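Local coordinates for protein N-acetylglucosamine-6-phosphate deacetylase (PDB 1O12) that probably removes the acetyl group from N-acetylglucosamine-6-phosphate, as a metal-dependent deacetylase of the amidohydrolase superfamily, at residues M13-D25 against T29-K41. Residues are numbered along the deposited sequence; the frame is centred on the assembly and turned at random.
Sequences MIVEKVLIVDPID and TGDVEIEEGKIVK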
HETATM    1  N   MSE A  13     -31.969  -3.711  31.098  1.00 60.82           N
HETATM    2  CA  MSE A  13     -32.912  -2.693  30.556  1.00 61.50           C
HETATM    3  C   MSE A  13     -32.224  -1.338  30.448  1.00 58.52           C
HETATM    4  O   MSE A  13     -32.548  -0.530  29.583  1.00 58.54           O
HETATM    5  CB  MSE A  13     -34.170  -2.576  31.430  1.00 66.70           C
HETATM    6  CG  MSE A  13     -35.291  -1.798  30.734  1.00 75.02           C
HETATM    7 SE   MSE A  13     -37.151  -2.521  30.858  1.00 89.79          SE
HETATM    8  CE  MSE A  13     -37.229  -3.762  29.348  1.00 84.75           C
ATOM      9  N   ILE A  14     -31.259  -1.080  31.313  1.00 55.62           N
ATOM     10  CA  ILE A  14     -30.557   0.191  31.239  1.00 53.25           C
ATOM     11  C   ILE A  14     -29.076   0.114  31.646  1.00 50.93           C
ATOM     12  O   ILE A  14     -28.737  -0.435  32.695  1.00 50.36           O
ATOM     13  CB  ILE A  14     -31.303   1.252  32.075  1.00 53.84           C
ATOM     14  CG1 ILE A  14     -30.576   2.587  32.015  1.00 56.32           C
ATOM     15  CG2 ILE A  14     -31.408   0.806  33.502  1.00 55.89           C
ATOM     16  CD1 ILE A  14     -31.531   3.764  32.241  1.00 59.11           C
ATOM     17  N   VAL A  15     -28.185   0.627  30.797  1.00 47.27           N
ATOM     18  CA  VAL A  15     -26.750   0.620  31.117  1.00 43.24           C
ATOM     19  C   VAL A  15     -26.393   2.085  31.269  1.00 42.65           C
ATOM     20  O   VAL A  15     -26.523   2.845  30.318  1.00 41.64           O
ATOM     21  CB  VAL A  15     -25.911   0.010  29.979  1.00 41.60           C
ATOM     22  CG1 VAL A  15     -24.457  -0.070  30.388  1.00 38.71           C
ATOM     23  CG2 VAL A  15     -26.439  -1.362  29.624  1.00 37.83           C
ATOM     24  N   GLU A  16     -25.958   2.482  32.461  1.00 43.44           N
ATOM     25  CA  GLU A  16     -25.633   3.887  32.722  1.00 45.84           C
ATOM     26  C   GLU A  16     -24.173   4.230  32.961  1.00 45.20           C
ATOM     27  O   GLU A  16     -23.355   3.363  33.248  1.00 46.01           O
ATOM     28  CB  GLU A  16     -26.447   4.430  33.916  1.00 47.79           C
ATOM     29  CG  GLU A  16     -26.250   3.670  35.245  1.00 53.71           C
ATOM     30  CD  GLU A  16     -26.957   4.345  36.450  1.00 57.69           C
ATOM     31  OE1 GLU A  16     -28.086   4.878  36.252  1.00 57.60           O
ATOM     32  OE2 GLU A  16     -26.379   4.332  37.584  1.00 57.19           O
ATOM     33  N   LYS A  17     -23.883   5.521  32.830  1.00 44.58           N
ATOM     34  CA  LYS A  17     -22.567   6.074  33.053  1.00 45.48           C
ATOM     35  C   LYS A  17     -21.493   5.279  32.323  1.00 44.27           C
ATOM     36  O   LYS A  17     -20.559   4.748  32.943  1.00 43.67           O
ATOM     37  CB  LYS A  17     -22.256   6.087  34.558  1.00 49.12           C
ATOM     38  CG  LYS A  17     -23.282   6.803  35.438  1.00 52.01           C
ATOM     39  CD  LYS A  17     -22.894   6.718  36.923  1.00 54.94           C
ATOM     40  CE  LYS A  17     -22.799   5.266  37.439  1.00 57.40           C
ATOM     41  NZ  LYS A  17     -21.686   4.452  36.845  1.00 58.35           N
ATOM     42  N   VAL A  18     -21.616   5.190  31.005  1.00 41.61           N
ATOM     43  CA  VAL A  18     -20.625   4.439  30.253  1.00 38.83           C
ATOM     44  C   VAL A  18     -20.044   5.215  29.102  1.00 36.80           C
ATOM     45  O   VAL A  18     -20.592   6.230  28.671  1.00 38.42           O
ATOM     46  CB  VAL A  18     -21.210   3.091  29.684  1.00 38.19           C
ATOM     47  CG1 VAL A  18     -21.315   2.091  30.782  1.00 36.38           C
ATOM     48  CG2 VAL A  18     -22.573   3.311  29.007  1.00 36.20           C
ATOM     49  N   LEU A  19     -18.913   4.736  28.618  1.00 34.69           N
ATOM     50  CA  LEU A  19     -18.296   5.341  27.463  1.00 33.89           C
ATOM     51  C   LEU A  19     -18.991   4.649  26.291  1.00 33.15           C
ATOM     52  O   LEU A  19     -18.602   3.561  25.901  1.00 33.22           O
ATOM     53  CB  LEU A  19     -16.810   5.022  27.422  1.00 33.02           C
ATOM     54  CG  LEU A  19     -15.992   6.040  26.633  1.00 34.25           C
ATOM     55  CD1 LEU A  19     -14.559   5.481  26.447  1.00 34.85           C
ATOM     56  CD2 LEU A  19     -16.631   6.332  25.305  1.00 31.64           C
ATOM     57  N   ILE A  20     -20.038   5.276  25.761  1.00 33.58           N
ATOM     58  CA  ILE A  20     -20.799   4.736  24.633  1.00 32.61           C
ATOM     59  C   ILE A  20     -19.996   4.865  23.331  1.00 32.05           C
ATOM     60  O   ILE A  20     -19.470   5.935  23.018  1.00 31.10           O
ATOM     61  CB  ILE A  20     -22.107   5.503  24.445  1.00 32.89           C
ATOM     62  CG1 ILE A  20     -22.911   5.451  25.741  1.00 35.13           C
ATOM     63  CG2 ILE A  20     -22.896   4.934  23.242  1.00 32.23           C
ATOM     64  CD1 ILE A  20     -24.004   6.553  25.808  1.00 34.36           C
ATOM     65  N   VAL A  21     -19.930   3.792  22.560  1.00 29.31           N
ATOM     66  CA  VAL A  21     -19.178   3.851  21.336  1.00 29.22           C
ATOM     67  C   VAL A  21     -19.984   3.407  20.148  1.00 30.67           C
ATOM     68  O   VAL A  21     -20.321   2.237  20.034  1.00 31.60           O
ATOM     69  CB  VAL A  21     -17.928   2.965  21.409  1.00 29.37           C
ATOM     70  CG1 VAL A  21     -17.089   3.170  20.200  1.00 28.17           C
ATOM     71  CG2 VAL A  21     -17.148   3.247  22.691  1.00 29.02           C
ATOM     72  N   ASP A  22     -20.295   4.356  19.272  1.00 31.54           N
ATOM     73  CA  ASP A  22     -21.028   4.095  18.045  1.00 33.73           C
ATOM     74  C   ASP A  22     -20.076   4.414  16.863  1.00 35.66           C
ATOM     75  O   ASP A  22     -19.375   5.429  16.862  1.00 36.91           O
ATOM     76  CB  ASP A  22     -22.292   4.973  17.973  1.00 33.23           C
ATOM     77  CG  ASP A  22     -23.168   4.648  16.770  1.00 34.07           C
ATOM     78  OD1 ASP A  22     -23.804   3.583  16.765  1.00 32.63           O
ATOM     79  OD2 ASP A  22     -23.206   5.451  15.818  1.00 35.57           O
ATOM     80  N   PRO A  23     -20.048   3.551  15.847  1.00 36.80           N
ATOM     81  CA  PRO A  23     -19.207   3.697  14.657  1.00 38.21           C
ATOM     82  C   PRO A  23     -19.483   4.983  13.908  1.00 39.92           C
ATOM     83  O   PRO A  23     -18.623   5.482  13.195  1.00 40.97           O
ATOM     84  CB  PRO A  23     -19.612   2.524  13.782  1.00 39.72           C
ATOM     85  CG  PRO A  23     -20.299   1.575  14.721  1.00 41.43           C
ATOM     86  CD  PRO A  23     -21.013   2.461  15.672  1.00 39.18           C
ATOM     87  N   ILE A  24     -20.692   5.506  14.046  1.00 40.62           N
ATOM     88  CA  ILE A  24     -21.058   6.702  13.303  1.00 41.38           C
ATOM     89  C   ILE A  24     -21.175   7.973  14.123  1.00 41.00           C
ATOM     90  O   ILE A  24     -20.710   9.025  13.716  1.00 39.87           O
ATOM     91  CB  ILE A  24     -22.379   6.458  12.534  1.00 42.65           C
ATOM     92  CG1 ILE A  24     -22.136   5.436  11.419  1.00 42.98           C
ATOM     93  CG2 ILE A  24     -22.892   7.752  11.921  1.00 41.31           C
ATOM     94  CD1 ILE A  24     -23.405   5.029  10.713  1.00 43.26           C
ATOM     95  N   ASP A  25     -21.792   7.868  15.285  1.00 41.39           N
ATOM     96  CA  ASP A  25     -21.971   9.015  16.132  1.00 40.64           C
ATOM     97  C   ASP A  25     -20.771   9.284  17.027  1.00 41.19           C
ATOM     98  O   ASP A  25     -20.757  10.264  17.760  1.00 43.81           O
ATOM     99  CB  ASP A  25     -23.260   8.847  16.963  1.00 39.17           C
ATOM    100  CG  ASP A  25     -24.507   8.771  16.091  1.00 39.57           C
ATOM    101  OD1 ASP A  25     -24.562   9.508  15.068  1.00 38.80           O
ATOM    102  OD2 ASP A  25     -25.430   7.989  16.418  1.00 37.93           O
ATOM    103  N   THR A  29     -19.830   9.782  26.854  1.00 42.81           N
ATOM    104  CA  THR A  29     -20.409   9.262  28.089  1.00 44.11           C
ATOM    105  C   THR A  29     -21.907   9.465  28.057  1.00 44.25           C
ATOM    106  O   THR A  29     -22.405  10.453  27.509  1.00 45.38           O
ATOM    107  CB  THR A  29     -19.857   9.966  29.333  1.00 45.05           C
ATOM    108  OG1 THR A  29     -20.195  11.359  29.284  1.00 47.33           O
ATOM    109  CG2 THR A  29     -18.357   9.811  29.402  1.00 44.16           C
ATOM    110  N   GLY A  30     -22.623   8.518  28.640  1.00 44.62           N
ATOM    111  CA  GLY A  30     -24.075   8.589  28.666  1.00 44.77           C
ATOM    112  C   GLY A  30     -24.712   7.299  29.177  1.00 45.01           C
ATOM    113  O   GLY A  30     -24.066   6.491  29.861  1.00 45.36           O
ATOM    114  N   ASP A  31     -25.985   7.106  28.848  1.00 45.47           N
ATOM    115  CA  ASP A  31     -26.727   5.919  29.269  1.00 45.74           C
ATOM    116  C   ASP A  31     -27.451   5.366  28.041  1.00 44.21           C
ATOM    117  O   ASP A  31     -27.810   6.131  27.127  1.00 41.41           O
ATOM    118  CB  ASP A  31     -27.763   6.279  30.355  1.00 48.99           C
ATOM    119  CG  ASP A  31     -27.148   7.009  31.563  1.00 52.56           C
ATOM    120  OD1 ASP A  31     -27.912   7.623  32.361  1.00 55.91           O
ATOM    121  OD2 ASP A  31     -25.907   6.979  31.726  1.00 54.16           O
ATOM    122  N   VAL A  32     -27.631   4.042  28.012  1.00 42.72           N
ATOM    123  CA  VAL A  32     -28.322   3.379  26.909  1.00 41.77           C
ATOM    124  C   VAL A  32     -29.517   2.622  27.493  1.00 42.94           C
ATOM    125  O   VAL A  32     -29.408   1.944  28.522  1.00 41.95           O
ATOM    126  CB  VAL A  32     -27.392   2.388  26.120  1.00 40.21           C
ATOM    127  CG1 VAL A  32     -28.193   1.678  25.015  1.00 37.83           C
ATOM    128  CG2 VAL A  32     -26.219   3.125  25.509  1.00 36.42           C
ATOM    129  N   GLU A  33     -30.655   2.757  26.825  1.00 44.67           N
ATOM    130  CA  GLU A  33     -31.896   2.135  27.253  1.00 47.64           C
ATOM    131  C   GLU A  33     -32.344   1.040  26.297  1.00 47.21           C
ATOM    132  O   GLU A  33     -32.529   1.273  25.098  1.00 46.04           O
ATOM    133  CB  GLU A  33     -32.976   3.199  27.348  1.00 51.87           C
ATOM    134  CG  GLU A  33     -33.962   3.000  28.476  1.00 58.73           C
ATOM    135  CD  GLU A  33     -34.848   4.232  28.663  1.00 63.27           C
ATOM    136  OE1 GLU A  33     -35.668   4.532  27.751  1.00 66.10           O
ATOM    137  OE2 GLU A  33     -34.714   4.907  29.717  1.00 65.18           O
ATOM    138  N   ILE A  34     -32.539  -0.143  26.868  1.00 47.64           N
ATOM    139  CA  ILE A  34     -32.945  -1.346  26.152  1.00 47.37           C
ATOM    140  C   ILE A  34     -34.337  -1.835  26.527  1.00 48.26           C
ATOM    141  O   ILE A  34     -34.619  -2.098  27.699  1.00 47.69           O
ATOM    142  CB  ILE A  34     -31.977  -2.474  26.447  1.00 46.08           C
ATOM    143  CG1 ILE A  34     -30.544  -1.991  26.190  1.00 45.90           C
ATOM    144  CG2 ILE A  34     -32.343  -3.677  25.622  1.00 45.50           C
ATOM    145  CD1 ILE A  34     -29.496  -3.027  26.462  1.00 43.37           C
ATOM    146  N   GLU A  35     -35.191  -1.961  25.516  1.00 50.27           N
ATOM    147  CA  GLU A  35     -36.571  -2.425  25.673  1.00 52.90           C
ATOM    148  C   GLU A  35     -36.749  -3.681  24.807  1.00 53.09           C
ATOM    149  O   GLU A  35     -36.723  -3.621  23.579  1.00 51.47           O
ATOM    150  CB  GLU A  35     -37.550  -1.311  25.241  1.00 56.59           C
ATOM    151  CG  GLU A  35     -39.063  -1.583  25.483  1.00 61.82           C
ATOM    152  CD  GLU A  35     -39.939  -0.309  25.368  1.00 64.63           C
ATOM    153  OE1 GLU A  35     -39.913   0.348  24.298  1.00 64.87           O
ATOM    154  OE2 GLU A  35     -40.654   0.034  26.351  1.00 66.19           O
ATOM    155  N   GLU A  36     -36.906  -4.823  25.467  1.00 54.90           N
ATOM    156  CA  GLU A  36     -37.068  -6.096  24.783  1.00 55.66           C
ATOM    157  C   GLU A  36     -36.187  -6.183  23.533  1.00 54.41           C
ATOM    158  O   GLU A  36     -36.656  -6.061  22.397  1.00 53.57           O
ATOM    159  CB  GLU A  36     -38.539  -6.320  24.407  1.00 59.13           C
ATOM    160  CG  GLU A  36     -38.899  -7.797  24.269  1.00 63.11           C
ATOM    161  CD  GLU A  36     -40.380  -8.033  23.976  1.00 66.00           C
ATOM    162  OE1 GLU A  36     -40.860  -7.573  22.904  1.00 66.16           O
ATOM    163  OE2 GLU A  36     -41.055  -8.685  24.820  1.00 66.39           O
ATOM    164  N   GLY A  37     -34.893  -6.367  23.770  1.00 52.74           N
ATOM    165  CA  GLY A  37     -33.927  -6.512  22.689  1.00 50.48           C
ATOM    166  C   GLY A  37     -33.727  -5.370  21.718  1.00 47.50           C
ATOM    167  O   GLY A  37     -33.037  -5.519  20.712  1.00 46.01           O
ATOM    168  N   LYS A  38     -34.306  -4.222  22.020  1.00 46.59           N
ATOM    169  CA  LYS A  38     -34.179  -3.087  21.135  1.00 45.49           C
ATOM    170  C   LYS A  38     -33.704  -1.867  21.909  1.00 44.43           C
ATOM    171  O   LYS A  38     -34.202  -1.563  22.981  1.00 44.88           O
ATOM    172  CB  LYS A  38     -35.538  -2.830  20.491  1.00 47.16           C
ATOM    173  CG  LYS A  38     -35.597  -1.735  19.452  1.00 49.74           C
ATOM    174  CD  LYS A  38     -37.026  -1.664  18.881  1.00 52.21           C
ATOM    175  CE  LYS A  38     -37.312  -0.328  18.191  1.00 55.40           C
ATOM    176  NZ  LYS A  38     -37.106   0.861  19.105  1.00 56.10           N
ATOM    177  N   ILE A  39     -32.705  -1.185  21.375  1.00 43.77           N
ATOM    178  CA  ILE A  39     -32.196   0.028  22.000  1.00 41.74           C
ATOM    179  C   ILE A  39     -33.229   1.113  21.704  1.00 42.50           C
ATOM    180  O   ILE A  39     -33.489   1.427  20.541  1.00 40.86           O
ATOM    181  CB  ILE A  39     -30.848   0.419  21.384  1.00 40.22           C
ATOM    182  CG1 ILE A  39     -29.819  -0.664  21.697  1.00 39.44           C
ATOM    183  CG2 ILE A  39     -30.413   1.767  21.889  1.00 38.56           C
ATOM    184  CD1 ILE A  39     -28.574  -0.574  20.841  1.00 40.25           C
ATOM    185  N   VAL A  40     -33.834   1.664  22.752  1.00 43.00           N
ATOM    186  CA  VAL A  40     -34.845   2.700  22.579  1.00 44.58           C
ATOM    187  C   VAL A  40     -34.381   4.079  22.999  1.00 45.61           C
ATOM    188  O   VAL A  40     -35.059   5.063  22.745  1.00 46.66           O
ATOM    189  CB  VAL A  40     -36.141   2.393  23.377  1.00 44.94           C
ATOM    190  CG1 VAL A  40     -36.919   1.294  22.703  1.00 44.53           C
ATOM    191  CG2 VAL A  40     -35.789   2.005  24.834  1.00 44.85           C
ATOM    192  N   LYS A  41     -33.235   4.174  23.649  1.00 48.10           N
ATOM    193  CA  LYS A  41     -32.776   5.494  24.059  1.00 50.38           C
ATOM    194  C   LYS A  41     -31.275   5.538  24.310  1.00 51.43           C
ATOM    195  O   LYS A  41     -30.718   4.715  25.048  1.00 51.08           O
ATOM    196  CB  LYS A  41     -33.533   5.948  25.321  1.00 50.90           C
ATOM    197  CG  LYS A  41     -33.664   7.453  25.470  1.00 52.56           C
ATOM    198  CD  LYS A  41     -33.226   7.941  26.853  1.00 56.41           C
ATOM    199  CE  LYS A  41     -34.069   7.328  27.969  1.00 59.43           C
ATOM    200  NZ  LYS A  41     -33.499   7.556  29.344  1.00 61.11           N
TER
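With its CG set beside its own backbone N (chi1 -54°), Asp31 lays its carboxylate against the CB of Glu16 and reaches the corner at Lys17; a similar first torsion in Ile20 (chi1 -57°), followed by an extended second one, carries CD1 to within 3.5 Å of Gly30 CA. The corner is a G1 beta bulge: Lys17 and Val18 both face Gly30, and the antiparallel register slips by one residue. Before it, Val15 and Val32 exchange two backbone bonds, Val15 N to Val32 O at 2.9 Å and Val32 N to Val15 O at 2.8 Å. Within it, Val18 N gives to Gly30 O at 3.0 Å, and Gly30 N returns a bond to Val18 O. The Lys17 amide turns instead to Asp31 OD2, at 2.7 Å, entering from above the carboxylate plane, while OD1 pairs with Arg45. Gly30 has no side chain, and Ile20 CD1 lies against its backbone, while CG1 packs on Val32 CG2. An alanine at Asp31 is likely to leave the Lys17 amide without its acceptor and Arg45 without this counter-charge. In this small beta domain beside the catalytic TIM barrel, the corner between strands 14-16 and 18-22 is thus held by Val18–Gly30 pairing and, in part, by one buried carboxylate, which serves a backbone amide and a guanidinium through separate oxygens.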